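Long-range contacts in ComZ (Thermus thermophilus, PDB 6QVI), which is a competence-associated pilin with a pseudopilin-like domain and a beta-solenoid domain, and probably acts as a DNA receptor at the pilus tip during natural transformation: residues A302-Q307 with G372-E377; P325-A330 with V343-T348; L336-Q341 with F357-T362; G378-L383 with G410-I415. All coordinates share one frame; numbering follows the deposited sequence.

Interaction 1: residues A302-Q307 with G372-E377; sequences AALRIQ and GDVVLE
L304 and V374 lie side by side at the apolar centre of this parallel pairing, with L304 CB 3.9 Å from V374 CB. L304 sends CD1 to L376 CD2 at 4.3 Å. I306 also reaches L376, by CG1 against the same CD2 methyl, so one leucine branch serves both residues of the facing strand. On the other face A302 CB packs against CG1 of V375.

Strands 304-307 and 374-377 run together with only 1° between them, in the register L304-V374, R305-V375 and I306-L376. V375 N donates to L304 O at 2.9 Å, I306 N to V375 O at 3.2 Å, and E377 N to I306 O at 2.9 Å. Before the regular ladder, D373 O accepts two donors, A303 N at 2.7 Å and, more loosely, L304 N.

At the polar edge R305, extended from CG to NE, brings NE to E377 OE2 at 2.9 Å in a salt bridge. The carboxylate oxygen lies in the guanidinium plane, and the two flat groups are only 26° apart. NH2 of R305 makes a more bent bond to Q307 OE1, from above the amide plane, while Q299 bonds weakly to E377 OE1.

Strand 304-309 pairs antiparallel with 312-317 on its other side. Strand 374-377 continues the parallel run to strand 398-406, as expected of the beta-solenoid domain, and there D373 OD1 meets T400 OG1.

Interaction 2: residues P325-A330 with V343-T348; sequences PSCLQA and VDCTFT
C327 and C345 are joined by a disulfide, the one covalent link between helix 325-329 and strand 343-348. The SG-SG distance is 2.0 Å and the torsion about the bond is 99°, close to the preferred right angle. The two half-cystines reach it by different first torsions: C327 holds SG anti to its backbone N (chi1 171°), whereas SG of C345 is anti to the carbonyl carbon. The bridge spans CA atoms of C327 and C345 that are 4.8 Å apart.

Apolar packing continues along the helix beside this bridge. CB of A330 sits evenly on the fork of V343, 3.9 Å from CG1 and 3.9 Å from CG2, and CG1 also approaches CA of C327 at 4.2 Å. The element is a short helix laid across a strand of a mixed sheet, with 117° between their directions. F357, on the neighbouring strand 357-360, packs against C345, and M331, next in the chain after A330, touches the same cysteine.

Polar contact across the pair is slight, and no hydrogen bond joins the two segments. S326 OG lies 3.9 Å from D344 O and is hydrogen-bonded to S324 OG. Within the strand, D344 forms an Asx turn: its OD1 accepts from T346 N at 3.0 Å, meeting it on the anti side, and takes T346 OG1 at 2.7 Å through the syn lone pair.

Interaction 3: residues L336-Q341 with F357-T362; sequences LTLDTQ and FRYTYT
Y359 directs its phenol OH to the backbone carbonyl oxygen of D339, inside a type II' beta turn that runs from L338 to Q341. This is the one hydrogen bond between the two segments; as modelled it is implausibly short, so its exact length is doubtful, but a carbonyl oxygen can only accept, so the hydroxyl is the donor. D339 occupies the second position of the turn with a positive phi of 62°. Its carbonyl oxygen lies at the edge of the Y359 ring, near the ring plane.

L338, the first residue of the turn, crosses the same ring obliquely. Its CD1 stands over one face in a CH-pi contact, 3.9 Å from the centroid and 15° off the ring normal, displaced toward the rim. With CG of Y359 anti to the backbone N (chi1 172°), the ring extends from strand 357-360 toward the turn.

Two further pairs flank this centre. L336 CD1 meets F357 CZ at 4.0 Å, the side chains arriving from opposite directions, while T340 lies alongside Y361 and points the same way, with its OG1 near CE2. L368 packs on L338, and E366 on both tyrosines.

One tyrosine thus uses both characters of its side chain: the ring face gives a leucine methyl an apolar seat, and the hydroxyl probably holds a turn carbonyl, though the modelled length is not reliable.

Interaction 4: residues G378-L383 with G410-I415; sequences GIDAVL and GGNLDI
The parallel stacking of strand 380-383 on strand 413-415 is that of neighbouring coils, consistent with the beta-solenoid domain. The strand axes approach to 4.6 Å and are almost exactly aligned, with A381 opposite L413, V382 opposite D414 and L383 opposite I415. A381 N donates to N412 O at 2.9 Å, D414 N to A381 O at 2.9 Å, and L383 N to D414 O at 2.8 Å.

On the face of A381, L383, L413 and I415 the side chains form an apolar stack. CD1 of L413 touches both L383 CD1 (4.0 Å) and A381 CB (4.1 Å); L383 and L413 approach at a slant rather than in line. The other face pairs V382 with D414, side by side, CG1 of the valine against CB of the aspartate. The carboxylate of D414 is committed to a salt bridge with R444, near the next strand, 441-443.

Before the strands become regular, the missing side chain of G410 lets its CA sit against G378 and I379 N; the CA atoms of G378 and G410 are 3.9 Å apart. G411 N donates to I379 O from well above the carbonyl plane.

D380 and N412 lie alongside each other, their flat ends 78° apart. CG of D380 lies beside its own backbone N (chi1 -73°), which turns the carboxylate toward N412. ND2 of N412 makes two weak bonds to the carboxylate, and N412 OD1 accepts from D440 N. The shorter bond comes from the backbone: N412 N reaches D380 OD2 at 2.8 Å, 53° out of the carboxylate plane.

Overall arrangement
The four contacts cluster on one side of the chain's centre, with their own centres 11 to 17 Å apart. Interactions 2 and 3 both fall in the sequence between the two segments of interaction 1, and their segments alternate; interaction 4 follows, its first segment directly after E377. Strands 343-348 and 357-360 are neighbours in a six-stranded mixed sheet, linking interactions 2 and 3. Strand 335-337 pairs in parallel with 380-383, through L336 N to D380 O, and so connects interaction 3 to interaction 4. L376 of interaction 1 packs on L336. Interaction 3 thus links interaction 2, which does not touch interaction 4, to parallel strands that probably belong to the solenoid coils.

Interaction 1: residues A302-Q307 with G372-E377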
loop_
_atom_site.group_PDB
_atom_site.type_symbol
_atom_site.label_atom_id
_atom_site.label_comp_id
_atom_site.label_asym_id
_atom_site.label_seq_id
_atom_site.Cartn_x
_atom_site.Cartn_y
_atom_site.Cartn_z
ATOM N N ALA A 302 0.257 17.613 -13.025
ATOM C CA ALA A 302 0.142 18.674 -12.069
ATOM C C ALA A 302 -0.820 19.724 -12.470
ATOM O O ALA A 302 -0.885 20.104 -13.606
ATOM C CB ALA A 302 1.473 19.311 -11.899
ATOM N N ALA A 303 -1.554 20.220 -11.506
ATOM C CA ALA A 303 -2.478 21.278 -11.758
ATOM C C ALA A 303 -1.660 22.526 -11.697
ATOM O O ALA A 303 -1.668 23.316 -12.599
ATOM C CB ALA A 303 -3.530 21.311 -10.692
ATOM N N LEU A 304 -0.944 22.688 -10.604
ATOM C CA LEU A 304 -0.094 23.821 -10.395
ATOM C C LEU A 304 1.301 23.300 -10.415
ATOM O O LEU A 304 1.621 22.429 -9.672
ATOM C CB LEU A 304 -0.383 24.408 -9.032
ATOM C CG LEU A 304 0.095 25.817 -8.758
ATOM C CD1 LEU A 304 1.436 25.793 -8.093
ATOM C CD2 LEU A 304 0.226 26.540 -10.062
ATOM N N ARG A 305 2.145 23.839 -11.265
ATOM C CA ARG A 305 3.501 23.380 -11.323
ATOM C C ARG A 305 4.428 24.521 -11.581
ATOM O O ARG A 305 4.310 25.167 -12.572
ATOM C CB ARG A 305 3.645 22.389 -12.435
ATOM C CG ARG A 305 5.067 22.202 -12.837
ATOM C CD ARG A 305 5.275 20.846 -13.414
ATOM N NE ARG A 305 6.531 20.782 -14.100
ATOM C CZ ARG A 305 6.629 20.823 -15.400
ATOM N NH1 ARG A 305 5.544 20.907 -16.103
ATOM N NH2 ARG A 305 7.788 20.759 -15.983
ATOM N N ILE A 306 5.373 24.746 -10.681
ATOM C CA ILE A 306 6.323 25.832 -10.788
ATOM C C ILE A 306 7.736 25.351 -10.734
ATOM O O ILE A 306 8.045 24.536 -9.936
ATOM C CB ILE A 306 6.171 26.748 -9.593
ATOM C CG1 ILE A 306 4.726 27.127 -9.422
ATOM C CG2 ILE A 306 6.958 28.014 -9.781
ATOM C CD1 ILE A 306 4.547 28.229 -8.434
ATOM N N GLN A 307 8.604 25.867 -11.578
ATOM C CA GLN A 307 9.978 25.447 -11.561
ATOM C C GLN A 307 10.841 26.580 -11.144
ATOM O O GLN A 307 10.470 27.703 -11.250
ATOM C CB GLN A 307 10.454 25.053 -12.934
ATOM C CG GLN A 307 9.498 24.236 -13.743
ATOM C CD GLN A 307 10.224 23.310 -14.655
ATOM O OE1 GLN A 307 10.140 22.115 -14.509
ATOM N NE2 GLN A 307 10.957 23.856 -15.587
ATOM N N GLY A 372 -6.597 19.863 -6.667
ATOM C CA GLY A 372 -5.774 19.170 -7.621
ATOM C C GLY A 372 -4.393 18.999 -7.027
ATOM O O GLY A 372 -4.151 19.295 -5.855
ATOM N N ASP A 373 -3.466 18.544 -7.855
ATOM C CA ASP A 373 -2.113 18.272 -7.397
ATOM C C ASP A 373 -1.151 19.405 -7.760
ATOM O O ASP A 373 -1.178 19.933 -8.876
ATOM C CB ASP A 373 -1.649 16.947 -7.993
ATOM C CG ASP A 373 -2.625 15.797 -7.690
ATOM O OD1 ASP A 373 -2.380 15.038 -6.728
ATOM O OD2 ASP A 373 -3.651 15.656 -8.406
ATOM N N VAL A 374 -0.254 19.729 -6.851
ATOM C CA VAL A 374 0.697 20.798 -7.055
ATOM C C VAL A 374 2.123 20.367 -6.839
ATOM O O VAL A 374 2.415 19.763 -5.861
ATOM C CB VAL A 374 0.380 21.984 -6.133
ATOM C CG1 VAL A 374 -0.542 21.591 -5.023
ATOM C CG2 VAL A 374 1.615 22.582 -5.529
ATOM N N VAL A 375 3.015 20.689 -7.758
ATOM C CA VAL A 375 4.406 20.338 -7.588
ATOM C C VAL A 375 5.330 21.497 -7.833
ATOM O O VAL A 375 5.253 22.118 -8.852
ATOM C CB VAL A 375 4.823 19.140 -8.444
ATOM C CG1 VAL A 375 3.816 18.874 -9.496
ATOM C CG2 VAL A 375 6.163 19.343 -9.089
ATOM N N LEU A 376 6.219 21.741 -6.876
ATOM C CA LEU A 376 7.201 22.799 -6.909
ATOM C C LEU A 376 8.557 22.227 -7.096
ATOM O O LEU A 376 9.018 21.546 -6.258
ATOM C CB LEU A 376 7.189 23.503 -5.586
ATOM C CG LEU A 376 5.787 23.617 -5.071
ATOM C CD1 LEU A 376 5.761 24.305 -3.741
ATOM C CD2 LEU A 376 4.958 24.373 -6.059
ATOM N N GLU A 377 9.218 22.511 -8.190
ATOM C CA GLU A 377 10.528 21.969 -8.396
ATOM C C GLU A 377 11.595 22.983 -8.105
ATOM O O GLU A 377 11.518 24.078 -8.561
ATOM C CB GLU A 377 10.683 21.506 -9.830
ATOM C CG GLU A 377 9.570 20.607 -10.302
ATOM C CD GLU A 377 9.760 20.094 -11.710
ATOM O OE1 GLU A 377 10.818 19.547 -12.045
ATOM O OE2 GLU A 377 8.830 20.232 -12.494
#

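Interaction 2: residues P325-A330 with V343-T348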
loop_
_atom_site.group_PDB
_atom_site.type_symbol
_atom_site.label_atom_id
_atom_site.label_comp_id
_atom_site.label_asym_id
_atom_site.label_seq_id
_atom_site.Cartn_x
_atom_site.Cartn_y
_atom_site.Cartn_z
ATOM N N PRO A 325 0.244 37.456 -8.330
ATOM C CA PRO A 325 1.644 37.713 -7.939
ATOM C C PRO A 325 1.957 37.403 -6.474
ATOM O O PRO A 325 3.111 37.100 -6.154
ATOM C CB PRO A 325 1.829 39.210 -8.255
ATOM C CG PRO A 325 0.667 39.594 -9.141
ATOM C CD PRO A 325 -0.456 38.681 -8.752
ATOM N N SER A 326 0.980 37.513 -5.565
ATOM C CA SER A 326 1.168 37.037 -4.194
ATOM C C SER A 326 1.744 35.622 -4.192
ATOM O O SER A 326 2.652 35.303 -3.411
ATOM C CB SER A 326 -0.140 37.054 -3.412
ATOM O OG SER A 326 -1.141 36.288 -4.058
ATOM N N CYS A 327 1.171 34.743 -5.026
ATOM C CA CYS A 327 1.603 33.351 -5.059
ATOM C C CYS A 327 3.087 33.257 -5.401
ATOM O O CYS A 327 3.865 32.619 -4.680
ATOM C CB CYS A 327 0.737 32.564 -6.055
ATOM S SG CYS A 327 1.310 30.864 -6.395
ATOM N N LEU A 328 3.494 33.873 -6.515
ATOM C CA LEU A 328 4.893 33.794 -6.938
ATOM C C LEU A 328 5.842 34.556 -6.011
ATOM O O LEU A 328 7.013 34.171 -5.894
ATOM C CB LEU A 328 5.046 34.255 -8.392
ATOM C CG LEU A 328 4.508 33.212 -9.400
ATOM C CD1 LEU A 328 4.196 33.784 -10.784
ATOM C CD2 LEU A 328 5.450 32.030 -9.513
ATOM N N GLN A 329 5.375 35.639 -5.361
ATOM C CA GLN A 329 6.212 36.328 -4.380
ATOM C C GLN A 329 6.663 35.365 -3.280
ATOM O O GLN A 329 7.815 35.409 -2.838
ATOM C CB GLN A 329 5.454 37.525 -3.783
ATOM C CG GLN A 329 5.352 38.839 -4.632
ATOM C CD GLN A 329 6.466 39.880 -4.321
ATOM O OE1 GLN A 329 7.298 39.678 -3.426
ATOM N NE2 GLN A 329 6.465 41.004 -5.056
ATOM N N ALA A 330 5.783 34.463 -2.847
ATOM C CA ALA A 330 6.094 33.624 -1.693
ATOM C C ALA A 330 7.289 32.692 -1.930
ATOM O O ALA A 330 7.891 32.217 -0.954
ATOM C CB ALA A 330 4.857 32.822 -1.288
ATOM N N VAL A 343 -1.162 33.085 1.630
ATOM C CA VAL A 343 -0.675 32.957 0.268
ATOM C C VAL A 343 -1.757 32.258 -0.534
ATOM O O VAL A 343 -2.244 31.194 -0.131
ATOM C CB VAL A 343 0.645 32.165 0.235
ATOM C CG1 VAL A 343 1.079 31.905 -1.187
ATOM C CG2 VAL A 343 1.720 32.908 1.025
ATOM N N ASP A 344 -2.119 32.843 -1.670
ATOM C CA ASP A 344 -3.192 32.325 -2.512
ATOM C C ASP A 344 -2.569 31.872 -3.835
ATOM O O ASP A 344 -2.347 32.678 -4.744
ATOM C CB ASP A 344 -4.272 33.387 -2.720
ATOM C CG ASP A 344 -5.504 32.856 -3.468
ATOM O OD1 ASP A 344 -5.455 31.734 -4.011
ATOM O OD2 ASP A 344 -6.525 33.577 -3.530
ATOM N N CYS A 345 -2.295 30.579 -3.956
ATOM C CA CYS A 345 -1.829 30.027 -5.224
ATOM C C CYS A 345 -2.936 29.328 -5.983
ATOM O O CYS A 345 -2.706 28.263 -6.555
ATOM C CB CYS A 345 -0.668 29.066 -5.023
ATOM S SG CYS A 345 0.862 29.885 -4.664
ATOM N N THR A 346 -4.147 29.868 -5.997
ATOM C CA THR A 346 -5.198 29.231 -6.768
ATOM C C THR A 346 -5.421 29.959 -8.085
ATOM O O THR A 346 -5.001 31.107 -8.281
ATOM C CB THR A 346 -6.506 29.147 -5.982
ATOM O OG1 THR A 346 -7.039 30.461 -5.781
ATOM C CG2 THR A 346 -6.274 28.459 -4.638
ATOM N N PHE A 347 -6.089 29.257 -8.995
ATOM C CA PHE A 347 -6.457 29.799 -10.291
ATOM C C PHE A 347 -7.789 29.169 -10.671
ATOM O O PHE A 347 -8.171 28.118 -10.144
ATOM C CB PHE A 347 -5.393 29.516 -11.360
ATOM C CG PHE A 347 -5.160 28.053 -11.599
ATOM C CD1 PHE A 347 -4.210 27.361 -10.864
ATOM C CD2 PHE A 347 -5.911 27.357 -12.551
ATOM C CE1 PHE A 347 -3.995 25.994 -11.079
ATOM C CE2 PHE A 347 -5.710 25.999 -12.766
ATOM C CZ PHE A 347 -4.748 25.316 -12.030
ATOM N N THR A 348 -8.491 29.753 -11.625
ATOM C CA THR A 348 -9.761 29.192 -12.015
ATOM C C THR A 348 -9.718 28.712 -13.419
ATOM O O THR A 348 -9.300 29.422 -14.299
ATOM C CB THR A 348 -10.819 30.251 -12.023
ATOM O OG1 THR A 348 -10.451 31.211 -13.006
ATOM C CG2 THR A 348 -10.874 30.911 -10.694
#

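Interaction 3: residues L336-Q341 with F357-T362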
loop_
_atom_site.group_PDB
_atom_site.type_symbol
_atom_site.label_atom_id
_atom_site.label_comp_id
_atom_site.label_asym_id
_atom_site.label_seq_id
_atom_site.Cartn_x
_atom_site.Cartn_y
_atom_site.Cartn_z
ATOM N N LEU A 336 9.553 28.024 0.151
ATOM C CA LEU A 336 8.190 28.435 0.414
ATOM C C LEU A 336 7.952 28.151 1.887
ATOM O O LEU A 336 7.871 26.995 2.298
ATOM C CB LEU A 336 7.234 27.605 -0.425
ATOM C CG LEU A 336 5.794 27.992 -0.727
ATOM C CD1 LEU A 336 5.257 26.866 -1.555
ATOM C CD2 LEU A 336 4.984 28.160 0.486
ATOM N N THR A 337 7.782 29.186 2.683
ATOM C CA THR A 337 7.470 28.974 4.068
ATOM C C THR A 337 6.097 29.518 4.220
ATOM O O THR A 337 5.803 30.559 3.753
ATOM C CB THR A 337 8.478 29.602 5.029
ATOM O OG1 THR A 337 7.828 30.510 5.912
ATOM C CG2 THR A 337 9.546 30.302 4.288
ATOM N N LEU A 338 5.242 28.807 4.891
ATOM C CA LEU A 338 3.868 29.275 5.019
ATOM C C LEU A 338 3.780 30.263 6.176
ATOM O O LEU A 338 3.776 31.474 5.928
ATOM C CB LEU A 338 2.930 28.099 5.214
ATOM C CG LEU A 338 2.827 27.228 3.973
ATOM C CD1 LEU A 338 1.669 26.315 4.112
ATOM C CD2 LEU A 338 2.592 28.083 2.801
ATOM N N ASP A 339 3.709 29.793 7.418
ATOM C CA ASP A 339 3.778 30.680 8.616
ATOM C C ASP A 339 2.621 31.683 8.665
ATOM O O ASP A 339 1.459 31.303 8.455
ATOM C CB ASP A 339 5.161 31.321 8.667
ATOM C CG ASP A 339 5.603 31.642 10.088
ATOM O OD1 ASP A 339 4.769 31.508 11.012
ATOM O OD2 ASP A 339 6.790 31.993 10.290
ATOM N N THR A 340 2.880 32.963 8.951
ATOM C CA THR A 340 1.881 33.956 9.355
ATOM C C THR A 340 1.339 34.875 8.243
ATOM O O THR A 340 0.610 35.825 8.559
ATOM C CB THR A 340 2.450 34.805 10.492
ATOM O OG1 THR A 340 1.483 35.776 10.906
ATOM C CG2 THR A 340 3.731 35.483 10.063
ATOM N N GLN A 341 1.737 34.731 6.983
ATOM C CA GLN A 341 1.106 35.556 5.953
ATOM C C GLN A 341 0.453 34.691 4.892
ATOM O O GLN A 341 1.106 33.837 4.292
ATOM C CB GLN A 341 2.065 36.571 5.343
ATOM C CG GLN A 341 1.279 37.411 4.344
ATOM C CD GLN A 341 0.411 38.497 5.016
ATOM O OE1 GLN A 341 0.739 39.051 6.066
ATOM N NE2 GLN A 341 -0.756 38.763 4.392
ATOM N N PHE A 357 -3.188 25.810 -4.737
ATOM C CA PHE A 357 -3.345 25.716 -3.296
ATOM C C PHE A 357 -3.552 27.110 -2.736
ATOM O O PHE A 357 -3.157 28.109 -3.336
ATOM C CB PHE A 357 -2.146 25.037 -2.597
ATOM C CG PHE A 357 -0.912 25.897 -2.507
ATOM C CD1 PHE A 357 -0.733 26.784 -1.456
ATOM C CD2 PHE A 357 0.098 25.779 -3.447
ATOM C CE1 PHE A 357 0.411 27.583 -1.375
ATOM C CE2 PHE A 357 1.253 26.575 -3.368
ATOM C CZ PHE A 357 1.409 27.469 -2.329
ATOM N N ARG A 358 -4.148 27.163 -1.553
ATOM C CA ARG A 358 -4.450 28.425 -0.900
ATOM C C ARG A 358 -4.212 28.246 0.590
ATOM O O ARG A 358 -4.598 27.216 1.151
ATOM C CB ARG A 358 -5.887 28.852 -1.172
ATOM C CG ARG A 358 -6.248 30.156 -0.545
ATOM C CD ARG A 358 -7.218 30.884 -1.431
ATOM N NE ARG A 358 -8.340 30.027 -1.775
ATOM C CZ ARG A 358 -9.486 30.023 -1.113
ATOM N NH1 ARG A 358 -9.649 30.843 -0.080
ATOM N NH2 ARG A 358 -10.466 29.208 -1.482
ATOM N N TYR A 359 -3.521 29.198 1.212
ATOM C CA TYR A 359 -3.148 29.067 2.618
ATOM C C TYR A 359 -3.629 30.293 3.408
ATOM O O TYR A 359 -3.012 31.362 3.347
ATOM C CB TYR A 359 -1.640 28.904 2.765
ATOM C CG TYR A 359 -1.133 28.960 4.203
ATOM C CD1 TYR A 359 -1.845 28.375 5.255
ATOM C CD2 TYR A 359 -0.026 29.739 4.523
ATOM C CE1 TYR A 359 -1.371 28.464 6.568
ATOM C CE2 TYR A 359 0.424 29.871 5.817
ATOM C CZ TYR A 359 -0.223 29.216 6.849
ATOM O OH TYR A 359 0.259 29.341 8.148
ATOM N N THR A 360 -4.749 30.153 4.109
ATOM C CA THR A 360 -5.258 31.242 4.935
ATOM C C THR A 360 -4.601 31.206 6.316
ATOM O O THR A 360 -4.123 30.161 6.777
ATOM C CB THR A 360 -6.782 31.174 5.059
ATOM O OG1 THR A 360 -7.350 30.769 3.809
ATOM C CG2 THR A 360 -7.315 32.525 5.396
ATOM N N TYR A 361 -4.605 32.361 6.990
ATOM C CA TYR A 361 -4.125 32.489 8.363
ATOM C C TYR A 361 -5.241 33.099 9.218
ATOM O O TYR A 361 -5.876 34.082 8.830
ATOM C CB TYR A 361 -2.854 33.357 8.409
ATOM C CG TYR A 361 -2.439 33.830 9.797
ATOM C CD1 TYR A 361 -2.748 33.098 10.952
ATOM C CD2 TYR A 361 -1.835 35.066 9.961
ATOM C CE1 TYR A 361 -2.408 33.548 12.208
ATOM C CE2 TYR A 361 -1.485 35.527 11.229
ATOM C CZ TYR A 361 -1.787 34.757 12.344
ATOM O OH TYR A 361 -1.465 35.167 13.608
ATOM N N THR A 362 -5.446 32.513 10.392
ATOM C CA THR A 362 -6.597 32.725 11.263
ATOM C C THR A 362 -6.295 33.513 12.531
ATOM O O THR A 362 -7.097 34.359 12.945
ATOM C CB THR A 362 -7.141 31.348 11.673
ATOM O OG1 THR A 362 -6.167 30.670 12.488
ATOM C CG2 THR A 362 -7.395 30.436 10.486
#

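Interaction 4: residues G378-L383 with G410-I415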
loop_
_atom_site.group_PDB
_atom_site.type_symbol
_atom_site.label_atom_id
_atom_site.label_comp_id
_atom_site.label_asym_id
_atom_site.label_seq_id
_atom_site.Cartn_x
_atom_site.Cartn_y
_atom_site.Cartn_z
ATOM N N GLY A 378 12.599 22.597 -7.342
ATOM C CA GLY A 378 13.700 23.469 -6.996
ATOM C C GLY A 378 13.284 24.447 -5.945
ATOM O O GLY A 378 13.778 25.531 -5.870
ATOM N N ILE A 379 12.406 24.005 -5.087
ATOM C CA ILE A 379 11.812 24.843 -4.057
ATOM C C ILE A 379 11.706 23.971 -2.821
ATOM O O ILE A 379 11.392 22.786 -2.935
ATOM C CB ILE A 379 10.419 25.356 -4.474
ATOM C CG1 ILE A 379 10.533 26.497 -5.495
ATOM C CG2 ILE A 379 9.599 25.768 -3.251
ATOM C CD1 ILE A 379 9.189 26.917 -6.074
ATOM N N ASP A 380 12.083 24.505 -1.673
ATOM C CA ASP A 380 11.792 23.816 -0.435
ATOM C C ASP A 380 10.480 24.347 0.133
ATOM O O ASP A 380 9.998 25.419 -0.237
ATOM C CB ASP A 380 12.949 23.975 0.548
ATOM C CG ASP A 380 14.166 23.125 0.148
ATOM O OD1 ASP A 380 15.281 23.270 0.715
ATOM O OD2 ASP A 380 13.984 22.280 -0.761
ATOM N N ALA A 381 9.883 23.573 1.022
ATOM C CA ALA A 381 8.663 24.014 1.667
ATOM C C ALA A 381 8.805 23.807 3.157
ATOM O O ALA A 381 9.304 22.764 3.585
ATOM C CB ALA A 381 7.438 23.254 1.119
ATOM N N VAL A 382 8.375 24.792 3.942
ATOM C CA VAL A 382 8.270 24.620 5.384
ATOM C C VAL A 382 6.883 25.141 5.752
ATOM O O VAL A 382 6.448 26.181 5.230
ATOM C CB VAL A 382 9.379 25.386 6.168
ATOM C CG1 VAL A 382 10.784 25.198 5.508
ATOM C CG2 VAL A 382 8.988 26.801 6.523
ATOM N N LEU A 383 6.131 24.344 6.518
ATOM C CA LEU A 383 4.887 24.773 7.144
ATOM C C LEU A 383 5.230 24.965 8.599
ATOM O O LEU A 383 5.552 23.996 9.299
ATOM C CB LEU A 383 3.750 23.764 6.990
ATOM C CG LEU A 383 3.198 23.432 5.631
ATOM C CD1 LEU A 383 4.117 22.474 5.003
ATOM C CD2 LEU A 383 1.863 22.777 5.873
ATOM N N GLY A 410 16.430 22.359 -3.974
ATOM C CA GLY A 410 15.039 22.194 -3.619
ATOM C C GLY A 410 14.739 20.788 -3.193
ATOM O O GLY A 410 15.626 19.950 -2.968
ATOM N N GLY A 411 13.440 20.521 -3.100
ATOM C CA GLY A 411 12.944 19.181 -2.864
ATOM C C GLY A 411 12.778 18.779 -1.414
ATOM O O GLY A 411 12.402 17.616 -1.151
ATOM N N ASN A 412 13.035 19.676 -0.463
ATOM C CA ASN A 412 12.922 19.321 0.947
ATOM C C ASN A 412 11.645 19.897 1.542
ATOM O O ASN A 412 11.096 20.891 1.059
ATOM C CB ASN A 412 14.134 19.800 1.741
ATOM C CG ASN A 412 15.427 19.240 1.199
ATOM O OD1 ASN A 412 15.776 18.077 1.448
ATOM N ND2 ASN A 412 16.140 20.057 0.429
ATOM N N LEU A 413 11.190 19.260 2.621
ATOM C CA LEU A 413 9.920 19.576 3.253
ATOM C C LEU A 413 10.111 19.580 4.762
ATOM O O LEU A 413 10.785 18.703 5.316
ATOM C CB LEU A 413 8.861 18.520 2.890
ATOM C CG LEU A 413 7.487 18.601 3.587
ATOM C CD1 LEU A 413 6.884 20.036 3.529
ATOM C CD2 LEU A 413 6.464 17.512 3.154
ATOM N N ASP A 414 9.518 20.572 5.425
ATOM C CA ASP A 414 9.578 20.714 6.879
ATOM C C ASP A 414 8.157 20.959 7.373
ATOM O O ASP A 414 7.486 21.884 6.897
ATOM C CB ASP A 414 10.530 21.845 7.297
ATOM C CG ASP A 414 12.013 21.405 7.326
ATOM O OD1 ASP A 414 12.431 20.611 6.461
ATOM O OD2 ASP A 414 12.771 21.840 8.235
ATOM N N ILE A 415 7.693 20.120 8.312
ATOM C CA ILE A 415 6.365 20.240 8.909
ATOM C C ILE A 415 6.600 20.452 10.401
ATOM O O ILE A 415 6.821 19.487 11.149
ATOM C CB ILE A 415 5.509 19.001 8.639
ATOM C CG1 ILE A 415 5.437 18.747 7.132
ATOM C CG2 ILE A 415 4.091 19.160 9.165
ATOM C CD1 ILE A 415 4.446 17.670 6.744
#